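Side-chain contacts in putative oxalate decarboxylase (Thermotoga maritima, PDB 1O4T), which binds oxalate and manganese as a homodimeric cupin and is a putative oxalate decarboxylase: residues A[71-76]-A[80-85]; A[32-35]-A[40-43]; A[50-53]-A[58-61]. One frame throughout, in Å; residues are numbered along the deposited sequence.

Contact 1. Residues A[71-76]-A[80-85]; sequences GLHKHE and EIYYIL. With MN (manganese (II) ion), chain C; OXL (oxalate ion), chain D.
The manganese site of the cupin barrel is built here, with His73 and His75 from one segment and Glu80 from the other closing on one manganese ion. Manganese is bound by His73 NE2 at 2.2 Å, by His75 NE2 at 2.0 Å and by Glu80 OE2 at 2.1 Å. The metal is what brings His75 NE2 and Glu80 OE2 so close together; they are fellow ligands and not a hydrogen-bonded pair. The His75 ring and the Glu80 carboxylate are turned 83° apart, and Glu80 CB lies over one face of that imidazole. Glu80 reaches the metal from its strand with a single carboxylate oxygen because its chain is drawn out, CG lying opposite the backbone N (chi1 -157°). His114 supplies the remaining protein ligand, which completes the three-histidine, one-glutamate set of the cupin fold, held inside its double-stranded beta-helix. Oxalate chelates the same ion through O3 and O4, making six ligand atoms in all. Behind the metal, the second shell fixes how the rings are turned: His73 ND1 donates to Gly71 O at 2.8 Å, almost straight at 164° and close to the ring plane, while His75 ND1 is hydrogen-bonded to Glu78. Both imidazoles are thus held at the nitrogen remote from the manganese. Tyr82 comes in from the Glu80 strand, and its OH donates a 2.6 Å hydrogen bond to oxalate O3, which lies in the plane of the phenol ring. A phenylalanine here would probably leave O3 without its hydroxyl donor and hold the oxalate by fewer bonds. The Tyr82 ring also stacks on that of His114, and Phe126 meets it as well.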
loop_
_atom_site.group_PDB
_atom_site.type_symbol
_atom_site.label_atom_id
_atom_site.label_comp_id
_atom_site.label_asym_id
_atom_site.label_seq_id
_atom_site.Cartn_x
_atom_site.Cartn_y
_atom_site.Cartn_z
ATOM N N GLY A 71 13.293 10.418 -10.633
ATOM C CA GLY A 71 13.447 10.795 -12.022
ATOM C C GLY A 71 12.720 9.867 -12.949
ATOM O O GLY A 71 12.291 8.790 -12.550
ATOM N N LEU A 72 12.557 10.307 -14.190
ATOM C CA LEU A 72 11.852 9.517 -15.190
ATOM C C LEU A 72 12.587 8.212 -15.442
ATOM O O LEU A 72 13.798 8.206 -15.656
ATOM C CB LEU A 72 11.661 10.320 -16.500
ATOM C CG LEU A 72 10.832 9.714 -17.652
ATOM C CD1 LEU A 72 9.349 9.697 -17.302
ATOM C CD2 LEU A 72 11.047 10.479 -18.954
ATOM N N HIS A 73 11.853 7.092 -15.353
ATOM C CA HIS A 73 12.398 5.795 -15.694
ATOM C C HIS A 73 11.277 4.886 -16.135
ATOM O O HIS A 73 10.111 5.108 -15.817
ATOM C CB HIS A 73 13.095 5.142 -14.503
ATOM C CG HIS A 73 12.187 4.950 -13.340
ATOM N ND1 HIS A 73 11.699 6.008 -12.612
ATOM C CD2 HIS A 73 11.605 3.838 -12.834
ATOM C CE1 HIS A 73 10.883 5.552 -11.675
ATOM N NE2 HIS A 73 10.822 4.239 -11.777
ATOM N N LYS A 74 11.681 3.840 -16.834
ATOM C CA LYS A 74 10.800 2.905 -17.499
ATOM C C LYS A 74 10.724 1.593 -16.733
ATOM O O LYS A 74 11.708 1.149 -16.148
ATOM C CB LYS A 74 11.372 2.608 -18.886
ATOM C CG LYS A 74 10.505 1.730 -19.736
ATOM C CD LYS A 74 11.084 1.624 -21.102
ATOM C CE LYS A 74 10.251 0.724 -21.995
ATOM N NZ LYS A 74 10.943 0.629 -23.291
ATOM N N HIS A 75 9.543 0.983 -16.781
ATOM C CA HIS A 75 9.294 -0.351 -16.252
ATOM C C HIS A 75 8.948 -1.310 -17.392
ATOM O O HIS A 75 8.137 -0.987 -18.233
ATOM C CB HIS A 75 8.182 -0.263 -15.200
ATOM C CG HIS A 75 8.630 0.377 -13.921
ATOM N ND1 HIS A 75 9.362 -0.313 -12.981
ATOM C CD2 HIS A 75 8.537 1.652 -13.464
ATOM C CE1 HIS A 75 9.680 0.499 -11.989
ATOM N NE2 HIS A 75 9.166 1.693 -12.236
ATOM N N GLU A 76 9.615 -2.455 -17.463
ATOM C CA GLU A 76 9.280 -3.452 -18.474
ATOM C C GLU A 76 9.251 -4.807 -17.826
ATOM O O GLU A 76 10.156 -5.152 -17.065
ATOM C CB GLU A 76 10.261 -3.447 -19.680
ATOM C CG GLU A 76 11.690 -3.085 -19.322
ATOM C CD GLU A 76 12.577 -2.791 -20.517
ATOM O OE1 GLU A 76 12.392 -3.381 -21.627
ATOM O OE2 GLU A 76 13.492 -1.950 -20.317
ATOM N N GLU A 80 4.078 -0.958 -11.559
ATOM C CA GLU A 80 4.218 -0.285 -10.265
ATOM C C GLU A 80 2.991 0.502 -9.850
ATOM O O GLU A 80 2.350 1.150 -10.662
ATOM C CB GLU A 80 5.431 0.645 -10.280
ATOM C CG GLU A 80 5.961 0.917 -8.890
ATOM C CD GLU A 80 7.314 1.573 -8.873
ATOM O OE1 GLU A 80 7.817 1.870 -7.776
ATOM O OE2 GLU A 80 7.865 1.801 -9.942
ATOM N N ILE A 81 2.690 0.435 -8.561
ATOM C CA ILE A 81 1.621 1.175 -7.944
ATOM C C ILE A 81 2.242 2.083 -6.882
ATOM O O ILE A 81 3.016 1.637 -6.054
ATOM C CB ILE A 81 0.623 0.205 -7.251
ATOM C CG1 ILE A 81 0.128 -0.870 -8.223
ATOM C CG2 ILE A 81 -0.548 0.991 -6.606
ATOM C CD1 ILE A 81 -0.420 -2.082 -7.479
ATOM N N TYR A 82 1.910 3.363 -6.899
ATOM C CA TYR A 82 2.125 4.206 -5.751
ATOM C C TYR A 82 0.795 4.438 -5.017
ATOM O O TYR A 82 -0.245 4.692 -5.644
ATOM C CB TYR A 82 2.627 5.570 -6.180
ATOM C CG TYR A 82 3.954 5.698 -6.909
ATOM C CD1 TYR A 82 4.242 6.855 -7.631
ATOM C CD2 TYR A 82 4.936 4.703 -6.855
ATOM C CE1 TYR A 82 5.453 7.026 -8.243
ATOM C CE2 TYR A 82 6.144 4.873 -7.461
ATOM C CZ TYR A 82 6.408 6.030 -8.173
ATOM O OH TYR A 82 7.644 6.168 -8.814
ATOM N N TYR A 83 0.816 4.351 -3.685
ATOM C CA TYR A 83 -0.258 4.889 -2.850
ATOM C C TYR A 83 0.280 6.095 -2.046
ATOM O O TYR A 83 1.200 5.987 -1.214
ATOM C CB TYR A 83 -0.853 3.814 -1.938
ATOM C CG TYR A 83 -2.042 4.344 -1.167
ATOM C CD1 TYR A 83 -3.329 4.186 -1.649
ATOM C CD2 TYR A 83 -1.872 5.019 0.015
ATOM C CE1 TYR A 83 -4.442 4.734 -0.979
ATOM C CE2 TYR A 83 -2.971 5.558 0.722
ATOM C CZ TYR A 83 -4.269 5.399 0.210
ATOM O OH TYR A 83 -5.357 5.930 0.871
ATOM N N ILE A 84 -0.280 7.265 -2.317
ATOM C CA ILE A 84 0.201 8.489 -1.689
ATOM C C ILE A 84 -0.298 8.560 -0.253
ATOM O O ILE A 84 -1.516 8.579 -0.004
ATOM C CB ILE A 84 -0.261 9.742 -2.480
ATOM C CG1 ILE A 84 0.016 9.617 -3.982
ATOM C CG2 ILE A 84 0.382 11.035 -1.899
ATOM C CD1 ILE A 84 1.474 9.248 -4.326
ATOM N N LEU A 85 0.652 8.645 0.684
ATOM C CA LEU A 85 0.353 8.639 2.116
ATOM C C LEU A 85 0.271 10.022 2.771
ATOM O O LEU A 85 -0.553 10.211 3.668
ATOM C CB LEU A 85 1.415 7.826 2.882
ATOM C CG LEU A 85 1.677 6.370 2.570
ATOM C CD1 LEU A 85 2.949 5.947 3.257
ATOM C CD2 LEU A 85 0.541 5.554 3.044
HETATM MN MN MN C . 9.233 3.130 -10.815
HETATM C C1 OXL D . 10.174 3.702 -8.252
HETATM C C2 OXL D . 11.050 2.595 -8.649
HETATM O O1 OXL D . 10.256 4.072 -6.958
HETATM O O2 OXL D . 11.991 2.230 -7.759
HETATM O O3 OXL D . 9.381 4.242 -9.052
HETATM O O4 OXL D . 10.910 1.992 -9.718
#

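Contact 2. Residues A[32-35]-A[40-43]; sequences SNMR and EVEM
Met34 and Met43 meet through their terminal methyls, CE to CE, at 3.2 Å, tighter than normal methyl contact, so the exact placing of the two methyls is somewhat doubtful. The two thioether chains cross at about a right angle, and the methyls are the atoms that touch. One step back along Met34, SD rests against Val41 CG1 at 3.7 Å, again with the side chains crossing steeply. Met34 therefore spans both inward-facing residues of the 40-43 strand, laying its sulfur on Val41 and its methyl on Met43. It gets that far because the chain is fully stretched, with CG anti to the backbone N (chi1 -173°) and the later torsions also near 180°. Met43 begins in the same way but bends at its last torsion (chi3 -77°), which turns its methyl to meet that of Met34. At the other end of the contact, Ser32 and Glu40 form an antiparallel non-hydrogen-bonded pair, CA to CA 4.3 Å, with Ser32 CB lying 4.2 Å from Glu40 CG on the sheet face that both side chains share. This pair ends strand 29-32 and begins 40-45, neighbours in the larger cupin sheet, and the loop between them carries Met34. After Asn33, whose backbone is left-handed, Met34 turns its side chain toward the 40-43 strand and lines the oxalate pocket, touching the bound oxalate, about 4 Å away between nearest atoms. Further out, Met62 of strand 56-64 packs against Met34, Val41 and Met43 alike, and Val70 covers Met34 from strand 69-74. The Met34 backbone is held in turn by hydrogen bonding to Gly71.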
loop_
_atom_site.group_PDB
_atom_site.type_symbol
_atom_site.label_atom_id
_atom_site.label_comp_id
_atom_site.label_asym_id
_atom_site.label_seq_id
_atom_site.Cartn_x
_atom_site.Cartn_y
_atom_site.Cartn_z
ATOM N N SER A 32 20.468 9.794 -3.485
ATOM C CA SER A 32 20.579 11.088 -4.152
ATOM C C SER A 32 20.359 10.910 -5.658
ATOM O O SER A 32 20.831 9.930 -6.263
ATOM C CB SER A 32 21.919 11.736 -3.840
ATOM O OG SER A 32 22.983 10.901 -4.219
ATOM N N ASN A 33 19.574 11.816 -6.234
ATOM C CA ASN A 33 19.249 11.803 -7.659
ATOM C C ASN A 33 18.692 10.465 -8.125
ATOM O O ASN A 33 19.129 9.896 -9.116
ATOM C CB ASN A 33 20.465 12.259 -8.490
ATOM C CG ASN A 33 21.044 13.553 -7.971
ATOM O OD1 ASN A 33 22.188 13.594 -7.515
ATOM N ND2 ASN A 33 20.239 14.610 -7.987
ATOM N N MET A 34 17.682 9.982 -7.395
ATOM C CA MET A 34 17.142 8.669 -7.636
ATOM C C MET A 34 16.549 8.644 -9.037
ATOM O O MET A 34 15.723 9.485 -9.376
ATOM C CB MET A 34 16.056 8.343 -6.618
ATOM C CG MET A 34 15.589 6.896 -6.734
ATOM S SD MET A 34 14.334 6.483 -5.612
ATOM C CE MET A 34 14.358 4.791 -5.972
ATOM N N ARG A 35 16.973 7.666 -9.826
ATOM C CA ARG A 35 16.631 7.566 -11.239
ATOM C C ARG A 35 16.844 8.863 -11.990
ATOM O O ARG A 35 16.085 9.183 -12.892
ATOM C CB ARG A 35 15.189 7.101 -11.398
ATOM C CG ARG A 35 14.870 5.791 -10.661
ATOM C CD ARG A 35 15.983 4.763 -10.678
ATOM N NE ARG A 35 15.893 3.903 -11.846
ATOM C CZ ARG A 35 15.370 2.681 -11.848
ATOM N NH1 ARG A 35 15.333 1.992 -12.986
ATOM N NH2 ARG A 35 14.877 2.146 -10.726
ATOM N N GLU A 40 17.599 14.619 -2.586
ATOM C CA GLU A 40 17.798 13.366 -1.867
ATOM C C GLU A 40 16.432 12.848 -1.455
ATOM O O GLU A 40 15.589 13.608 -0.994
ATOM C CB GLU A 40 18.604 13.568 -0.584
ATOM C CG GLU A 40 20.072 13.912 -0.749
ATOM C CD GLU A 40 20.769 14.115 0.604
ATOM O OE1 GLU A 40 20.083 14.001 1.649
ATOM O OE2 GLU A 40 21.994 14.385 0.628
ATOM N N VAL A 41 16.284 11.532 -1.549
ATOM C CA VAL A 41 15.070 10.801 -1.289
ATOM C C VAL A 41 15.378 9.680 -0.257
ATOM O O VAL A 41 16.546 9.353 -0.034
ATOM C CB VAL A 41 14.615 10.320 -2.677
ATOM C CG1 VAL A 41 14.286 8.864 -2.735
ATOM C CG2 VAL A 41 13.552 11.258 -3.217
ATOM N N GLU A 42 14.375 9.177 0.454
ATOM C CA GLU A 42 14.560 8.063 1.414
ATOM C C GLU A 42 13.671 6.922 1.043
ATOM O O GLU A 42 12.497 7.121 0.746
ATOM C CB GLU A 42 14.229 8.448 2.843
ATOM C CG GLU A 42 15.211 9.419 3.461
ATOM C CD GLU A 42 15.245 9.296 4.963
ATOM O OE1 GLU A 42 14.158 9.255 5.604
ATOM O OE2 GLU A 42 16.365 9.211 5.510
ATOM N N MET A 43 14.246 5.727 1.044
ATOM C CA MET A 43 13.515 4.510 0.731
ATOM C C MET A 43 13.641 3.508 1.875
ATOM O O MET A 43 14.737 3.101 2.219
ATOM C CB MET A 43 14.038 3.895 -0.554
ATOM C CG MET A 43 13.238 2.659 -0.984
ATOM S SD MET A 43 14.029 1.748 -2.319
ATOM C CE MET A 43 13.627 2.774 -3.570
#

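Contact 3. Residues A[50-53]-A[58-61]; sequences EAMH and LFAR
Met52 sets CG anti to its own carbonyl carbon (chi1 -66°), runs straight through chi2 and then bends at the sulfur (chi3 -68°), which lays both SD and CE against Phe59. The touching atom on the other side is Phe59 CB: Met52 SD lies 3.8 Å from Phe59 CB and Met52 CE 3.9 Å. Around the bend, the methyl also reaches the backbone, where Met52 CE is 4.1 Å from Leu58 C. The two side chains cross at about a right angle, and the Phe59 ring leads away from the methionine. Met52 SD consequently stands 5.5 Å from the Phe59 ring centroid and 59° off its normal, an oblique Met-aromatic contact in which most of the touching falls on CB. Met52 sits in a type I beta turn from Glu50 to His53, closed by the bond from His53 N to Glu50 O at 3.0 Å. The turn belongs to the long connection between strands 40-45 and 56-64 of the cupin sheet, and Met52 packs it against the start of the second strand. Leu58 points the opposite way from Phe59, into the barrel, where it touches the bound oxalate and Glu80. Phe59 instead lies on the dimer side, packed on Leu127 and Val129 of its own chain and on Ile81 of the second subunit. Phe79 of that subunit covers Met52 and meets the ring of His53, whose NE2 is hydrogen-bonded to Asp109 of the same neighbouring chain.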
loop_
_atom_site.group_PDB
_atom_site.type_symbol
_atom_site.label_atom_id
_atom_site.label_comp_id
_atom_site.label_asym_id
_atom_site.label_seq_id
_atom_site.Cartn_x
_atom_site.Cartn_y
_atom_site.Cartn_z
ATOM N N GLU A 50 11.875 -12.112 -1.746
ATOM C CA GLU A 50 11.785 -13.466 -1.206
ATOM C C GLU A 50 10.568 -13.659 -0.292
ATOM O O GLU A 50 9.825 -14.614 -0.463
ATOM C CB GLU A 50 13.073 -13.880 -0.462
ATOM C CG GLU A 50 14.240 -14.261 -1.381
ATOM C CD GLU A 50 15.178 -15.319 -0.784
ATOM O OE1 GLU A 50 14.709 -16.102 0.095
ATOM O OE2 GLU A 50 16.378 -15.400 -1.213
ATOM N N ALA A 51 10.366 -12.752 0.661
ATOM C CA ALA A 51 9.145 -12.741 1.451
ATOM C C ALA A 51 7.920 -12.819 0.528
ATOM O O ALA A 51 6.957 -13.540 0.807
ATOM C CB ALA A 51 9.071 -11.465 2.309
ATOM N N MET A 52 7.966 -12.078 -0.583
ATOM C CA MET A 52 6.805 -11.957 -1.479
ATOM C C MET A 52 6.824 -13.000 -2.573
ATOM O O MET A 52 6.222 -12.808 -3.620
ATOM C CB MET A 52 6.706 -10.531 -2.035
ATOM C CG MET A 52 6.413 -9.528 -0.943
ATOM S SD MET A 52 6.236 -7.877 -1.574
ATOM C CE MET A 52 8.002 -7.511 -2.127
ATOM N N HIS A 53 7.482 -14.122 -2.278
ATOM C CA HIS A 53 7.562 -15.300 -3.155
ATOM C C HIS A 53 7.989 -14.934 -4.569
ATOM O O HIS A 53 7.530 -15.529 -5.544
ATOM C CB HIS A 53 6.223 -16.051 -3.176
ATOM C CG HIS A 53 5.759 -16.511 -1.822
ATOM N ND1 HIS A 53 5.701 -17.846 -1.465
ATOM C CD2 HIS A 53 5.326 -15.816 -0.742
ATOM C CE1 HIS A 53 5.258 -17.951 -0.226
ATOM N NE2 HIS A 53 5.027 -16.731 0.238
ATOM N N LEU A 58 9.510 -5.082 -5.117
ATOM C CA LEU A 58 9.609 -3.920 -4.239
ATOM C C LEU A 58 8.321 -3.685 -3.453
ATOM O O LEU A 58 7.241 -3.680 -4.032
ATOM C CB LEU A 58 9.866 -2.645 -5.063
ATOM C CG LEU A 58 10.126 -1.367 -4.244
ATOM C CD1 LEU A 58 11.478 -1.468 -3.544
ATOM C CD2 LEU A 58 10.080 -0.161 -5.132
ATOM N N PHE A 59 8.456 -3.445 -2.151
ATOM C CA PHE A 59 7.360 -2.998 -1.311
ATOM C C PHE A 59 7.994 -2.023 -0.313
ATOM O O PHE A 59 8.574 -2.442 0.680
ATOM C CB PHE A 59 6.636 -4.168 -0.630
ATOM C CG PHE A 59 5.346 -3.778 0.029
ATOM C CD1 PHE A 59 5.350 -3.142 1.258
ATOM C CD2 PHE A 59 4.135 -3.960 -0.607
ATOM C CE1 PHE A 59 4.173 -2.728 1.884
ATOM C CE2 PHE A 59 2.942 -3.523 -0.009
ATOM C CZ PHE A 59 2.970 -2.887 1.252
ATOM N N ALA A 60 7.923 -0.719 -0.615
ATOM C CA ALA A 60 8.716 0.269 0.075
ATOM C C ALA A 60 7.934 1.507 0.358
ATOM O O ALA A 60 6.982 1.824 -0.351
ATOM C CB ALA A 60 9.904 0.647 -0.752
ATOM N N ARG A 61 8.351 2.206 1.403
ATOM C CA ARG A 61 7.814 3.519 1.735
ATOM C C ARG A 61 8.852 4.573 1.331
ATOM O O ARG A 61 10.041 4.488 1.756
ATOM C CB ARG A 61 7.532 3.614 3.227
ATOM C CG ARG A 61 6.729 4.816 3.612
ATOM C CD ARG A 61 6.524 5.009 5.111
ATOM N NE ARG A 61 5.801 6.273 5.342
ATOM C CZ ARG A 61 5.178 6.607 6.476
ATOM N NH1 ARG A 61 5.179 5.788 7.526
ATOM N NH2 ARG A 61 4.542 7.773 6.562
#

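Overall arrangement
From the N terminus, contact 2 comes first, closing the short loop between strands 29-32 and 40-45. The chain then swings out to the turn of contact 3, which closes on strand 56-64, next to 40-45 in the same sheet. Contact 1 follows, joining strand 69-74 of the smaller sheet to strand 78-86 of the larger one across the metal. The three come in series along the sequence, neither nested nor crossed, yet they touch in space: Met43 packs on Ala60, Arg35 on His73, and Leu85 on Arg61. Contacts 1 and 3 also reach the second subunit, whereas contact 2 stays within its own chain.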